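Local coordinates for Serine/threonine-protein kinase Tel1 (Chaetomium thermophilum, PDB 6SKY) that probably senses DNA damage and activates checkpoint signalling by using ATP to phosphorylate serine or threonine followed by glutamine in its substrates, at residues Leu1566-Trp1569 against Gly1570-Asn1573; Val1615-Lys1618 against Ser1619-Gln1623; Ala2708-Arg2711 against Arg2712-Arg2716. All blocks are in the same frame, centred on the assembly; numbering follows the deposited sequence.

Contact 1. Residues Leu1566-Trp1569 against Gly1570-Asn1573; sequences LKDW and GREN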
ATOM      1  N   LEU A1566      10.247   9.869 -53.236  1.00 54.56           N
ATOM      2  CA  LEU A1566      10.032  10.019 -51.802  1.00 54.56           C
ATOM      3  C   LEU A1566      11.327  10.375 -51.087  1.00 54.56           C
ATOM      4  O   LEU A1566      11.360  11.300 -50.271  1.00 54.56           O
ATOM      5  CB  LEU A1566       9.431   8.741 -51.222  1.00 54.56           C
ATOM      6  CG  LEU A1566       8.040   8.340 -51.700  1.00 54.56           C
ATOM      7  CD1 LEU A1566       7.619   7.079 -51.000  1.00 54.56           C
ATOM      8  CD2 LEU A1566       7.044   9.445 -51.458  1.00 54.56           C
ATOM      9  N   LYS A1567      12.407   9.653 -51.382  1.00 61.46           N
ATOM     10  CA  LYS A1567      13.693   9.948 -50.764  1.00 61.46           C
ATOM     11  C   LYS A1567      14.163  11.359 -51.085  1.00 61.46           C
ATOM     12  O   LYS A1567      14.791  12.009 -50.244  1.00 61.46           O
ATOM     13  CB  LYS A1567      14.715   8.914 -51.226  1.00 61.46           C
ATOM     14  CG  LYS A1567      16.133   9.156 -50.777  1.00 61.46           C
ATOM     15  CD  LYS A1567      17.022   8.014 -51.244  1.00 61.46           C
ATOM     16  CE  LYS A1567      18.465   8.213 -50.817  1.00 61.46           C
ATOM     17  NZ  LYS A1567      19.318   7.043 -51.168  1.00 61.46           N
ATOM     18  N   ASP A1568      13.859  11.853 -52.286  1.00 63.63           N
ATOM     19  CA  ASP A1568      14.230  13.209 -52.663  1.00 63.63           C
ATOM     20  C   ASP A1568      13.359  14.243 -51.970  1.00 63.63           C
ATOM     21  O   ASP A1568      13.824  15.345 -51.671  1.00 63.63           O
ATOM     22  CB  ASP A1568      14.127  13.357 -54.178  1.00 63.63           C
ATOM     23  CG  ASP A1568      14.283  14.783 -54.638  1.00 63.63           C
ATOM     24  OD1 ASP A1568      15.436  15.245 -54.756  1.00 63.63           O
ATOM     25  OD2 ASP A1568      13.255  15.441 -54.887  1.00 63.63           O
ATOM     26  N   TRP A1569      12.095  13.908 -51.720  1.00 55.63           N
ATOM     27  CA  TRP A1569      11.181  14.834 -51.064  1.00 55.63           C
ATOM     28  C   TRP A1569      11.698  15.229 -49.690  1.00 55.63           C
ATOM     29  O   TRP A1569      11.719  16.412 -49.338  1.00 55.63           O
ATOM     30  CB  TRP A1569       9.807  14.187 -50.963  1.00 55.63           C
ATOM     31  CG  TRP A1569       8.698  15.094 -50.634  1.00 55.63           C
ATOM     32  CD1 TRP A1569       8.777  16.317 -50.062  1.00 55.63           C
ATOM     33  CD2 TRP A1569       7.315  14.845 -50.865  1.00 55.63           C
ATOM     34  NE1 TRP A1569       7.525  16.853 -49.917  1.00 55.63           N
ATOM     35  CE2 TRP A1569       6.609  15.964 -50.409  1.00 55.63           C
ATOM     36  CE3 TRP A1569       6.608  13.781 -51.421  1.00 55.63           C
ATOM     37  CZ2 TRP A1569       5.232  16.050 -50.486  1.00 55.63           C
ATOM     38  CZ3 TRP A1569       5.246  13.869 -51.497  1.00 55.63           C
ATOM     39  CH2 TRP A1569       4.568  14.993 -51.033  1.00 55.63           C
ATOM     40  N   GLY A1570      12.120  14.252 -48.898  1.00 62.82           N
ATOM     41  CA  GLY A1570      12.688  14.563 -47.605  1.00 62.82           C
ATOM     42  C   GLY A1570      14.177  14.800 -47.701  1.00 62.82           C
ATOM     43  O   GLY A1570      14.967  13.854 -47.651  1.00 62.82           O
ATOM     44  N   ARG A1571      14.563  16.065 -47.814  1.00 73.59           N
ATOM     45  CA  ARG A1571      15.948  16.484 -47.997  1.00 73.59           C
ATOM     46  C   ARG A1571      15.994  17.994 -47.811  1.00 73.59           C
ATOM     47  O   ARG A1571      14.967  18.644 -47.598  1.00 73.59           O
ATOM     48  CB  ARG A1571      16.490  16.092 -49.371  1.00 73.59           C
ATOM     49  CG  ARG A1571      17.315  14.827 -49.388  1.00 73.59           C
ATOM     50  CD  ARG A1571      17.721  14.483 -50.801  1.00 73.59           C
ATOM     51  NE  ARG A1571      18.087  13.079 -50.942  1.00 73.59           N
ATOM     52  CZ  ARG A1571      18.402  12.507 -52.098  1.00 73.59           C
ATOM     53  NH1 ARG A1571      18.396  13.219 -53.215  1.00 73.59           N
ATOM     54  NH2 ARG A1571      18.722  11.222 -52.139  1.00 73.59           N
ATOM     55  N   GLU A1572      17.198  18.550 -47.905  1.00 87.21           N
ATOM     56  CA  GLU A1572      17.405  19.991 -47.839  1.00 87.21           C
ATOM     57  C   GLU A1572      17.697  20.612 -49.193  1.00 87.21           C
ATOM     58  O   GLU A1572      17.241  21.723 -49.470  1.00 87.21           O
ATOM     59  CB  GLU A1572      18.553  20.315 -46.878  1.00 87.21           C
ATOM     60  CG  GLU A1572      18.773  21.805 -46.647  1.00 87.21           C
ATOM     61  CD  GLU A1572      20.011  22.092 -45.818  1.00 87.21           C
ATOM     62  OE1 GLU A1572      20.880  21.201 -45.709  1.00 87.21           O
ATOM     63  OE2 GLU A1572      20.117  23.211 -45.274  1.00 87.21           O
ATOM     64  N   ASN A1573      18.440  19.918 -50.049  1.00 84.71           N
ATOM     65  CA  ASN A1573      18.718  20.358 -51.414  1.00 84.71           C
ATOM     66  C   ASN A1573      18.047  19.353 -52.340  1.00 84.71           C
ATOM     67  O   ASN A1573      18.679  18.404 -52.808  1.00 84.71           O
ATOM     68  CB  ASN A1573      20.218  20.449 -51.671  1.00 84.71           C
ATOM     69  CG  ASN A1573      20.915  21.404 -50.726  1.00 84.71           C
ATOM     70  OD1 ASN A1573      21.156  21.081 -49.565  1.00 84.71           O
ATOM     71  ND2 ASN A1573      21.249  22.589 -51.222  1.00 84.71           N
TER
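OD1 of Asp-1568 faces two groups where the helix ending at Trp-1569 passes into a loop: Arg-1571 in a long salt bridge, with NH1 lying 3.9 Å from OD1, and the backbone N of Leu-1575, further along that loop, in a hydrogen bond. The carboxylate and guanidinium planes stand 79° apart, so the salt bridge is a single-point approach, not a paired, coplanar one. Asp-1568 OD2 accepts a weak hydrogen bond from Leu-1576 N, and the carboxylate thereby ties the last helical turn to the chain that follows.

The arginine reaches back along the helix. With its chain extended from CG to NE, it passes close to the carbonyl of Lys-1567, whose O is 3.5 Å from Arg-1571 NE, and one guanidinium face lies over Asp-1568 CA, offset toward the rim. Arg-1571 NH2 comes beside the extended aliphatic chain of Lys-1567, 3.3 Å from CE. The two positive ends are near each other, NZ of Lys-1567 being 4.3 Å from NH2 of Arg-1571.

Gly-1570 is the first residue to leave helical geometry, yet its N still gives a weak bond of 3.3 Å to Leu-1566 O. On the helix itself, Leu-1566 and Trp-1569 pack against helix 1606-1619, and the indole also takes a cation-pi contact from Arg-1581 of helix 1578-1588.

Contact 2. Residues Val1615-Lys1618 against Ser1619-Gln1623; sequences VVWK and SCSSQ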
ATOM      1  N   VAL A1615       7.701  11.115 -45.048  1.00 43.11           N
ATOM      2  CA  VAL A1615       7.479  11.477 -46.439  1.00 43.11           C
ATOM      3  C   VAL A1615       6.280  10.735 -47.005  1.00 43.11           C
ATOM      4  O   VAL A1615       5.529  11.282 -47.816  1.00 43.11           O
ATOM      5  CB  VAL A1615       8.749  11.214 -47.260  1.00 43.11           C
ATOM      6  CG1 VAL A1615       8.545  11.657 -48.672  1.00 43.11           C
ATOM      7  CG2 VAL A1615       9.914  11.947 -46.650  1.00 43.11           C
ATOM      8  N   VAL A1616       6.066   9.487 -46.589  1.00 39.65           N
ATOM      9  CA  VAL A1616       4.897   8.770 -47.084  1.00 39.65           C
ATOM     10  C   VAL A1616       3.615   9.375 -46.533  1.00 39.65           C
ATOM     11  O   VAL A1616       2.594   9.397 -47.220  1.00 39.65           O
ATOM     12  CB  VAL A1616       5.008   7.274 -46.762  1.00 39.65           C
ATOM     13  CG1 VAL A1616       3.722   6.570 -47.088  1.00 39.65           C
ATOM     14  CG2 VAL A1616       6.127   6.669 -47.559  1.00 39.65           C
ATOM     15  N   TRP A1617       3.636   9.894 -45.308  1.00 40.18           N
ATOM     16  CA  TRP A1617       2.464  10.614 -44.827  1.00 40.18           C
ATOM     17  C   TRP A1617       2.284  11.927 -45.570  1.00 40.18           C
ATOM     18  O   TRP A1617       1.165  12.285 -45.946  1.00 40.18           O
ATOM     19  CB  TRP A1617       2.558  10.875 -43.329  1.00 40.18           C
ATOM     20  CG  TRP A1617       1.494  11.803 -42.879  1.00 40.18           C
ATOM     21  CD1 TRP A1617       1.656  13.061 -42.399  1.00 40.18           C
ATOM     22  CD2 TRP A1617       0.088  11.564 -42.912  1.00 40.18           C
ATOM     23  NE1 TRP A1617       0.440  13.617 -42.113  1.00 40.18           N
ATOM     24  CE2 TRP A1617      -0.540  12.714 -42.420  1.00 40.18           C
ATOM     25  CE3 TRP A1617      -0.701  10.481 -43.300  1.00 40.18           C
ATOM     26  CZ2 TRP A1617      -1.916  12.814 -42.310  1.00 40.18           C
ATOM     27  CZ3 TRP A1617      -2.057  10.583 -43.190  1.00 40.18           C
ATOM     28  CH2 TRP A1617      -2.655  11.736 -42.699  1.00 40.18           C
ATOM     29  N   LYS A1618       3.372  12.665 -45.780  1.00 45.56           N
ATOM     30  CA  LYS A1618       3.299  13.888 -46.565  1.00 45.56           C
ATOM     31  C   LYS A1618       2.712  13.633 -47.942  1.00 45.56           C
ATOM     32  O   LYS A1618       2.028  14.496 -48.497  1.00 45.56           O
ATOM     33  CB  LYS A1618       4.689  14.491 -46.690  1.00 45.56           C
ATOM     34  CG  LYS A1618       4.733  15.984 -46.617  1.00 45.56           C
ATOM     35  CD  LYS A1618       6.159  16.455 -46.707  1.00 45.56           C
ATOM     36  CE  LYS A1618       6.991  15.833 -45.619  1.00 45.56           C
ATOM     37  NZ  LYS A1618       8.421  16.171 -45.780  1.00 45.56           N
ATOM     38  N   SER A1619       2.965  12.454 -48.504  1.00 46.02           N
ATOM     39  CA  SER A1619       2.460  12.128 -49.830  1.00 46.02           C
ATOM     40  C   SER A1619       0.968  11.845 -49.805  1.00 46.02           C
ATOM     41  O   SER A1619       0.214  12.383 -50.620  1.00 46.02           O
ATOM     42  CB  SER A1619       3.215  10.931 -50.386  1.00 46.02           C
ATOM     43  OG  SER A1619       2.497  10.345 -51.447  1.00 46.02           O
ATOM     44  N   CYS A1620       0.515  11.001 -48.882  1.00 48.78           N
ATOM     45  CA  CYS A1620      -0.896  10.637 -48.843  1.00 48.78           C
ATOM     46  C   CYS A1620      -1.710  11.704 -48.133  1.00 48.78           C
ATOM     47  O   CYS A1620      -2.489  11.407 -47.225  1.00 48.78           O
ATOM     48  CB  CYS A1620      -1.094   9.277 -48.176  1.00 48.78           C
ATOM     49  SG  CYS A1620      -0.470   9.130 -46.512  1.00 48.78           S
ATOM     50  N   SER A1621      -1.538  12.949 -48.562  1.00 57.97           N
ATOM     51  CA  SER A1621      -2.300  14.101 -48.109  1.00 57.97           C
ATOM     52  C   SER A1621      -2.755  14.904 -49.312  1.00 57.97           C
ATOM     53  O   SER A1621      -2.773  16.136 -49.304  1.00 57.97           O
ATOM     54  CB  SER A1621      -1.485  14.962 -47.148  1.00 57.97           C
ATOM     55  OG  SER A1621      -1.169  14.247 -45.967  1.00 57.97           O
ATOM     56  N   SER A1622      -3.114  14.192 -50.372  1.00 72.78           N
ATOM     57  CA  SER A1622      -3.644  14.730 -51.614  1.00 72.78           C
ATOM     58  C   SER A1622      -5.065  14.202 -51.805  1.00 72.78           C
ATOM     59  O   SER A1622      -5.652  13.604 -50.902  1.00 72.78           O
ATOM     60  CB  SER A1622      -2.742  14.357 -52.789  1.00 72.78           C
ATOM     61  OG  SER A1622      -3.369  14.668 -54.017  1.00 72.78           O
ATOM     62  N   GLN A1623      -5.626  14.444 -52.988  1.00 83.60           N
ATOM     63  CA  GLN A1623      -6.951  13.938 -53.315  1.00 83.60           C
ATOM     64  C   GLN A1623      -6.982  13.052 -54.548  1.00 83.60           C
ATOM     65  O   GLN A1623      -8.026  12.448 -54.822  1.00 83.60           O
ATOM     66  CB  GLN A1623      -7.937  15.096 -53.528  1.00 83.60           C
ATOM     67  CG  GLN A1623      -7.747  15.799 -54.855  1.00 83.60           C
ATOM     68  CD  GLN A1623      -8.899  16.717 -55.208  1.00 83.60           C
ATOM     69  OE1 GLN A1623      -9.474  17.375 -54.340  1.00 83.60           O
ATOM     70  NE2 GLN A1623      -9.246  16.761 -56.489  1.00 83.60           N
TER
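Cys-1620 and Trp-1617 meet at the C-terminal end of a solenoid helix, where the chain breaks out of helical geometry through an inverse gamma turn centred on the cysteine. The cysteine side chain can be followed outward. Cys-1620 CB stands 3.8 Å from Val-1616 O, the carbonyl that also accepts the cysteine's own backbone N in a fairly straight bond (N to O 3.1 Å). Beyond CB, SG is set between the backbone N and the carbonyl carbon (chi1 58°), a rotamer that turns the sulfur back toward the helix. There Cys-1620 SG lies 3.2 Å from Val-1616 O and meets the indole of Trp-1617 in an oblique sulfur-aromatic contact, 4.6 Å from the centroid of the six-membered ring and 57° off its normal. Leu-1630 and Ala-1633 of helix 1627-1644 also pack on this cysteine, which is buried.

The indole is used twice. Besides the sulfur, it has the hydroxyl of Ser-1621 over one face, offset toward the rim, with Ser-1621 OG 3.9 Å from Trp-1617 CE2. Were the tryptophan replaced by an alanine, Cys-1620 SG would probably lose its aromatic neighbour and a gap would be likely to open beside Leu-1637 and Leu-1651, which touch the tryptophan side chain.

Ser-1619, still helical, gives its N to Val-1615 O at 2.9 Å and weakly to Val-1616 O, while its OG is hydrogen-bonded to Tyr-1629 OH in the following helix. The next carbonyl in line, that of Trp-1617, is met by a side chain: OG of Ser-1621, placed anti to its own carbonyl carbon, donates to Trp-1617 O over 3.0 Å, with a C=O...OG angle of 152°.

Contact 3. Residues Ala2708-Arg2711 against Arg2712-Arg2716; sequences AVYR and RVTER
Thr-2714 turns back on Tyr-2710 with both its backbone N and its side chain. Thr-2714 N bonds to Tyr-2710 O at 2.9 Å and 163°, in the ordinary helical manner, and Val-2713 N adds a weak bond to the same oxygen. The threonine hydroxyl has one proton and two weak choices, Tyr-2710 O at 3.3 Å from Thr-2714 OG1 and Arg-2711 O at 3.5 Å from it, and which one takes it is not settled. Thr-2714 CG2, anti to the carbonyl carbon, sits over one face of the Tyr-2710 ring in a CH-pi contact, 3.8 Å from the centroid.

The other helical carbonyls are met in turn. Ala-2708 O accepts Arg-2712 N at 3.0 Å, Val-2709 O accepts Val-2713 N at 2.9 Å, and Arg-2711 O accepts Glu-2715 N at 3.0 Å; Thr-2714 O takes a weak bond from Arg-2802 NH1. Arg-2712 folds back at chi3, bringing its NH1 to 3.8 Å from Val-2709 CG2, which lies at the guanidinium edge.

Tyr-2710 OH makes a weak hydrogen bond to Ala-2942 O, while Val-2930 and Leu-2933 touch the tyrosine side chain. Such docking of a kinase-domain helix against the C-terminal FATC segment is characteristic of the PIKK family.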
ATOM      1  N   ALA A2708      12.274  43.126   6.790  1.00 34.98           N
ATOM      2  CA  ALA A2708      11.553  44.307   6.330  1.00 34.98           C
ATOM      3  C   ALA A2708      12.196  44.902   5.087  1.00 34.98           C
ATOM      4  O   ALA A2708      11.496  45.275   4.138  1.00 34.98           O
ATOM      5  CB  ALA A2708      11.486  45.342   7.444  1.00 34.98           C
ATOM      6  N   VAL A2709      13.526  44.990   5.067  1.00 32.69           N
ATOM      7  CA  VAL A2709      14.222  45.512   3.896  1.00 32.69           C
ATOM      8  C   VAL A2709      14.015  44.599   2.700  1.00 32.69           C
ATOM      9  O   VAL A2709      13.850  45.061   1.566  1.00 32.69           O
ATOM     10  CB  VAL A2709      15.713  45.705   4.209  1.00 32.69           C
ATOM     11  CG1 VAL A2709      16.489  45.942   2.945  1.00 32.69           C
ATOM     12  CG2 VAL A2709      15.890  46.865   5.144  1.00 32.69           C
ATOM     13  N   TYR A2710      13.995  43.289   2.931  1.00 28.89           N
ATOM     14  CA  TYR A2710      13.796  42.361   1.829  1.00 28.89           C
ATOM     15  C   TYR A2710      12.400  42.487   1.239  1.00 28.89           C
ATOM     16  O   TYR A2710      12.237  42.463   0.015  1.00 28.89           O
ATOM     17  CB  TYR A2710      14.056  40.940   2.298  1.00 28.89           C
ATOM     18  CG  TYR A2710      13.819  39.911   1.239  1.00 28.89           C
ATOM     19  CD1 TYR A2710      12.678  39.140   1.248  1.00 28.89           C
ATOM     20  CD2 TYR A2710      14.733  39.710   0.230  1.00 28.89           C
ATOM     21  CE1 TYR A2710      12.456  38.210   0.292  1.00 28.89           C
ATOM     22  CE2 TYR A2710      14.515  38.778  -0.731  1.00 28.89           C
ATOM     23  CZ  TYR A2710      13.375  38.031  -0.695  1.00 28.89           C
ATOM     24  OH  TYR A2710      13.136  37.089  -1.653  1.00 28.89           O
ATOM     25  N   ARG A2711      11.376  42.609   2.083  1.00 32.43           N
ATOM     26  CA  ARG A2711      10.032  42.816   1.558  1.00 32.43           C
ATOM     27  C   ARG A2711       9.941  44.121   0.787  1.00 32.43           C
ATOM     28  O   ARG A2711       9.331  44.179  -0.287  1.00 32.43           O
ATOM     29  CB  ARG A2711       9.009  42.801   2.682  1.00 32.43           C
ATOM     30  CG  ARG A2711       8.798  41.460   3.308  1.00 32.43           C
ATOM     31  CD  ARG A2711       7.673  41.536   4.302  1.00 32.43           C
ATOM     32  NE  ARG A2711       7.648  40.388   5.193  1.00 32.43           N
ATOM     33  CZ  ARG A2711       6.953  39.284   4.960  1.00 32.43           C
ATOM     34  NH1 ARG A2711       6.986  38.285   5.826  1.00 32.43           N
ATOM     35  NH2 ARG A2711       6.227  39.181   3.858  1.00 32.43           N
ATOM     36  N   ARG A2712      10.548  45.181   1.318  1.00 36.08           N
ATOM     37  CA  ARG A2712      10.525  46.463   0.629  1.00 36.08           C
ATOM     38  C   ARG A2712      11.204  46.379  -0.729  1.00 36.08           C
ATOM     39  O   ARG A2712      10.771  47.027  -1.686  1.00 36.08           O
ATOM     40  CB  ARG A2712      11.198  47.520   1.495  1.00 36.08           C
ATOM     41  CG  ARG A2712      11.052  48.928   0.993  1.00 36.08           C
ATOM     42  CD  ARG A2712      12.163  49.813   1.517  1.00 36.08           C
ATOM     43  NE  ARG A2712      12.716  49.324   2.776  1.00 36.08           N
ATOM     44  CZ  ARG A2712      12.152  49.503   3.966  1.00 36.08           C
ATOM     45  NH1 ARG A2712      12.733  49.021   5.055  1.00 36.08           N
ATOM     46  NH2 ARG A2712      11.002  50.151   4.065  1.00 36.08           N
ATOM     47  N   VAL A2713      12.271  45.594  -0.836  1.00 33.38           N
ATOM     48  CA  VAL A2713      12.995  45.509  -2.100  1.00 33.38           C
ATOM     49  C   VAL A2713      12.254  44.638  -3.104  1.00 33.38           C
ATOM     50  O   VAL A2713      12.210  44.958  -4.293  1.00 33.38           O
ATOM     51  CB  VAL A2713      14.429  45.009  -1.861  1.00 33.38           C
ATOM     52  CG1 VAL A2713      14.846  44.033  -2.930  1.00 33.38           C
ATOM     53  CG2 VAL A2713      15.378  46.173  -1.839  1.00 33.38           C
ATOM     54  N   THR A2714      11.659  43.531  -2.666  1.00 30.76           N
ATOM     55  CA  THR A2714      10.939  42.705  -3.623  1.00 30.76           C
ATOM     56  C   THR A2714       9.566  43.254  -3.969  1.00 30.76           C
ATOM     57  O   THR A2714       8.943  42.753  -4.904  1.00 30.76           O
ATOM     58  CB  THR A2714      10.787  41.272  -3.125  1.00 30.76           C
ATOM     59  OG1 THR A2714       9.898  41.235  -2.011  1.00 30.76           O
ATOM     60  CG2 THR A2714      12.116  40.715  -2.727  1.00 30.76           C
ATOM     61  N   GLU A2715       9.068  44.257  -3.252  1.00 36.52           N
ATOM     62  CA  GLU A2715       7.860  44.921  -3.723  1.00 36.52           C
ATOM     63  C   GLU A2715       8.117  45.854  -4.894  1.00 36.52           C
ATOM     64  O   GLU A2715       7.159  46.299  -5.529  1.00 36.52           O
ATOM     65  CB  GLU A2715       7.203  45.692  -2.584  1.00 36.52           C
ATOM     66  CG  GLU A2715       6.178  44.874  -1.837  1.00 36.52           C
ATOM     67  CD  GLU A2715       5.867  45.422  -0.462  1.00 36.52           C
ATOM     68  OE1 GLU A2715       6.425  46.476  -0.093  1.00 36.52           O
ATOM     69  OE2 GLU A2715       5.064  44.791   0.255  1.00 36.52           O
ATOM     70  N   ARG A2716       9.374  46.155  -5.195  1.00 36.61           N
ATOM     71  CA  ARG A2716       9.750  47.012  -6.310  1.00 36.61           C
ATOM     72  C   ARG A2716      10.608  46.262  -7.315  1.00 36.61           C
ATOM     73  O   ARG A2716      11.460  46.848  -7.972  1.00 36.61           O
ATOM     74  CB  ARG A2716      10.493  48.247  -5.816  1.00 36.61           C
ATOM     75  CG  ARG A2716       9.692  49.137  -4.916  1.00 36.61           C
ATOM     76  CD  ARG A2716      10.372  50.470  -4.798  1.00 36.61           C
ATOM     77  NE  ARG A2716      10.615  51.056  -6.111  1.00 36.61           N
ATOM     78  CZ  ARG A2716      11.403  52.103  -6.326  1.00 36.61           C
ATOM     79  NH1 ARG A2716      11.569  52.571  -7.553  1.00 36.61           N
ATOM     80  NH2 ARG A2716      12.029  52.679  -5.311  1.00 36.61           N
TER

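How the contacts relate
Contacts 1 and 2 belong to one neighbourhood. Their helices, 1557-1569 and 1606-1619, pack against each other, with Trp-1569 reaching across to Val-1615, Lys-1618 and Ser-1619; NE1 of Trp-1569 comes within 3.5 Å of Lys-1618 CD. Contact 3 stands apart in the kinase domain, its centre about 58 Å from that of contact 1. All three lie in or near the last turns of their helices, but their surroundings differ. Contact 2 is the most buried and relies on sulfur, indole and serine hydroxyls. Contact 1 sets exposed lysine and arginine chains beside a buried aspartate, and contact 3 divides between exposed arginines and a tyrosine buried against the FATC segment.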